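GCN5-related N-acetyltransferase (Kribbella flavida, PDB 4MY0) probably transfers an acetyl group from acetyl-CoA to an amine, perhaps that of an aminoglycoside. Local coordinates at residues 134-139 / 279-284. Residues are numbered along the deposited sequence; the frame is centred on the assembly and turned at random.
Sequences YEFGGH and RWMLRL
With CG of F136 anti to its carbonyl carbon (chi1 -73°), the ring lies between two side chains of the facing strand. Selenomethionine M281, extended beyond CG (chi2 -176°), lays CE over the centre of one face, 3.8 Å from the F136 ring centroid, with SE above the same face in a more distant Met-aromatic contact. R279 CD covers the opposite face, 4.2 Å from that centroid. Beyond the ring, R279 NE and H139 NE2 share a water, each 2.6 Å from its oxygen, while R279 NH2 reaches E270 of the second subunit in a salt bridge. The antiparallel strands 135-146 and 274-284, far apart in sequence, are joined by reciprocal backbone hydrogen bonds between E135 and L282, then slip by one residue at a classic beta bulge: G137 N (2.9 Å) and, weakly, G138 N both turn to W280 O, and W280 N returns a hydrogen bond to G138 O. The two glycines leave room for the W280 indole, which lies flat against them with G138 CA 3.9 Å from its six-membered ring centroid, and W280 NE1 gives H139 O a weak hydrogen bond. Cutting W280 back to alanine would probably uncover the glycine backbone and leave H139 O without this donor. At the far end R283 CB sits over the centre of the Y134 ring, 3.8 Å from its centroid, while Y134 OH is hydrogen-bonded to S119 OG. Y129, an acetyl-CoA-binding residue, packs against M281.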
loop_
_atom_site.group_PDB
_atom_site.type_symbol
_atom_site.label_atom_id
_atom_site.label_comp_id
_atom_site.label_asym_id
_atom_site.label_seq_id
_atom_site.Cartn_x
_atom_site.Cartn_y
_atom_site.Cartn_z
ATOM N N TYR C 134 -25.572 -1.510 -28.497
ATOM C CA TYR C 134 -25.162 -2.538 -27.550
ATOM C C TYR C 134 -25.660 -2.204 -26.143
ATOM O O TYR C 134 -25.821 -1.028 -25.798
ATOM C CB TYR C 134 -23.636 -2.641 -27.497
ATOM C CG TYR C 134 -22.986 -3.311 -28.697
ATOM C CD1 TYR C 134 -22.545 -4.634 -28.623
ATOM C CD2 TYR C 134 -22.775 -2.613 -29.889
ATOM C CE1 TYR C 134 -21.925 -5.251 -29.713
ATOM C CE2 TYR C 134 -22.152 -3.218 -30.978
ATOM C CZ TYR C 134 -21.730 -4.540 -30.886
ATOM O OH TYR C 134 -21.116 -5.158 -31.972
ATOM N N GLU C 135 -25.885 -3.227 -25.323
ATOM C CA GLU C 135 -26.151 -2.994 -23.902
ATOM C C GLU C 135 -25.517 -4.113 -23.091
ATOM O O GLU C 135 -25.282 -5.202 -23.626
ATOM C CB GLU C 135 -27.663 -2.904 -23.618
ATOM C CG GLU C 135 -28.015 -2.326 -22.220
ATOM C CD GLU C 135 -27.131 -1.128 -21.842
ATOM O OE1 GLU C 135 -26.136 -1.331 -21.097
ATOM O OE2 GLU C 135 -27.412 0.007 -22.308
ATOM N N PHE C 136 -25.225 -3.847 -21.812
ATOM C CA PHE C 136 -24.708 -4.893 -20.924
ATOM C C PHE C 136 -25.618 -6.110 -20.914
ATOM O O PHE C 136 -26.848 -5.980 -20.822
ATOM C CB PHE C 136 -24.472 -4.366 -19.505
ATOM C CG PHE C 136 -23.268 -3.464 -19.399
ATOM C CD1 PHE C 136 -22.025 -3.878 -19.884
ATOM C CD2 PHE C 136 -23.384 -2.193 -18.872
ATOM C CE1 PHE C 136 -20.900 -3.044 -19.807
ATOM C CE2 PHE C 136 -22.269 -1.350 -18.786
ATOM C CZ PHE C 136 -21.023 -1.784 -19.248
ATOM N N GLY C 137 -25.003 -7.286 -21.040
ATOM C CA GLY C 137 -25.748 -8.523 -21.186
ATOM C C GLY C 137 -25.359 -9.580 -20.170
ATOM O O GLY C 137 -26.095 -10.548 -19.970
ATOM N N GLY C 138 -24.199 -9.421 -19.534
ATOM C CA GLY C 138 -23.745 -10.424 -18.578
ATOM C C GLY C 138 -22.422 -10.078 -17.927
ATOM O O GLY C 138 -21.878 -9.001 -18.164
ATOM N N HIS C 139 -21.894 -10.998 -17.119
ATOM C CA HIS C 139 -20.740 -10.699 -16.280
ATOM C C HIS C 139 -19.603 -11.695 -16.462
ATOM O O HIS C 139 -19.778 -12.753 -17.062
ATOM C CB HIS C 139 -21.159 -10.684 -14.806
ATOM C CG HIS C 139 -22.175 -9.631 -14.472
ATOM N ND1 HIS C 139 -23.530 -9.816 -14.660
ATOM C CD2 HIS C 139 -22.033 -8.385 -13.957
ATOM C CE1 HIS C 139 -24.179 -8.728 -14.271
ATOM N NE2 HIS C 139 -23.296 -7.845 -13.842
ATOM N N ARG C 279 -18.253 -6.560 -16.847
ATOM C CA ARG C 279 -19.467 -6.727 -17.652
ATOM C C ARG C 279 -19.138 -6.775 -19.133
ATOM O O ARG C 279 -18.207 -6.116 -19.578
ATOM C CB ARG C 279 -20.458 -5.589 -17.385
ATOM C CG ARG C 279 -20.931 -5.551 -15.955
ATOM C CD ARG C 279 -21.541 -4.214 -15.549
ATOM N NE ARG C 279 -21.802 -4.256 -14.111
ATOM C CZ ARG C 279 -20.870 -4.070 -13.179
ATOM N NH1 ARG C 279 -21.196 -4.148 -11.895
ATOM N NH2 ARG C 279 -19.610 -3.795 -13.523
ATOM N N TRP C 280 -19.905 -7.546 -19.901
ATOM C CA TRP C 280 -19.770 -7.480 -21.348
ATOM C C TRP C 280 -21.098 -7.096 -21.986
ATOM O O TRP C 280 -22.162 -7.307 -21.397
ATOM C CB TRP C 280 -19.248 -8.809 -21.913
ATOM C CG TRP C 280 -19.903 -10.021 -21.330
ATOM C CD1 TRP C 280 -19.451 -10.764 -20.284
ATOM C CD2 TRP C 280 -21.117 -10.647 -21.778
ATOM N NE1 TRP C 280 -20.310 -11.816 -20.046
ATOM C CE2 TRP C 280 -21.339 -11.767 -20.957
ATOM C CE3 TRP C 280 -22.024 -10.378 -22.812
ATOM C CZ2 TRP C 280 -22.455 -12.617 -21.120
ATOM C CZ3 TRP C 280 -23.130 -11.223 -22.982
ATOM C CH2 TRP C 280 -23.336 -12.322 -22.138
HETATM N N MSE C 281 -21.033 -6.530 -23.188
HETATM C CA MSE C 281 -22.235 -6.055 -23.863
HETATM C C MSE C 281 -22.665 -6.982 -24.976
HETATM O O MSE C 281 -21.856 -7.754 -25.485
HETATM C CB MSE C 281 -22.024 -4.662 -24.431
HETATM C CG MSE C 281 -22.012 -3.590 -23.360
HETATM SE SE MSE C 281 -21.861 -1.832 -24.181
HETATM C CE MSE C 281 -22.310 -0.782 -22.601
ATOM N N LEU C 282 -23.941 -6.877 -25.347
ATOM C CA LEU C 282 -24.556 -7.730 -26.354
ATOM C C LEU C 282 -25.361 -6.865 -27.311
ATOM O O LEU C 282 -25.932 -5.850 -26.898
ATOM C CB LEU C 282 -25.512 -8.707 -25.669
ATOM C CG LEU C 282 -26.273 -9.669 -26.572
ATOM C CD1 LEU C 282 -25.280 -10.622 -27.223
ATOM C CD2 LEU C 282 -27.327 -10.434 -25.773
ATOM N N ARG C 283 -25.402 -7.249 -28.583
ATOM C CA ARG C 283 -26.347 -6.643 -29.525
ATOM C C ARG C 283 -26.969 -7.713 -30.428
ATOM O O ARG C 283 -26.267 -8.623 -30.869
ATOM C CB ARG C 283 -25.653 -5.594 -30.398
ATOM C CG ARG C 283 -26.637 -4.717 -31.175
ATOM C CD ARG C 283 -26.025 -4.116 -32.451
ATOM N NE ARG C 283 -26.701 -2.868 -32.823
ATOM C CZ ARG C 283 -27.912 -2.802 -33.376
ATOM N NH1 ARG C 283 -28.601 -3.911 -33.630
ATOM N NH2 ARG C 283 -28.447 -1.621 -33.671
ATOM N N LEU C 284 -28.270 -7.617 -30.700
ATOM C CA LEU C 284 -28.875 -8.488 -31.712
ATOM C C LEU C 284 -28.710 -7.870 -33.113
ATOM O O LEU C 284 -29.023 -6.693 -33.324
ATOM C CB LEU C 284 -30.360 -8.749 -31.432
ATOM C CG LEU C 284 -30.855 -9.377 -30.124
ATOM C CD1 LEU C 284 -32.010 -10.321 -30.398
ATOM C CD2 LEU C 284 -29.770 -10.062 -29.296
HETATM O O HOH W 1 -23.869 -5.463 -12.993
#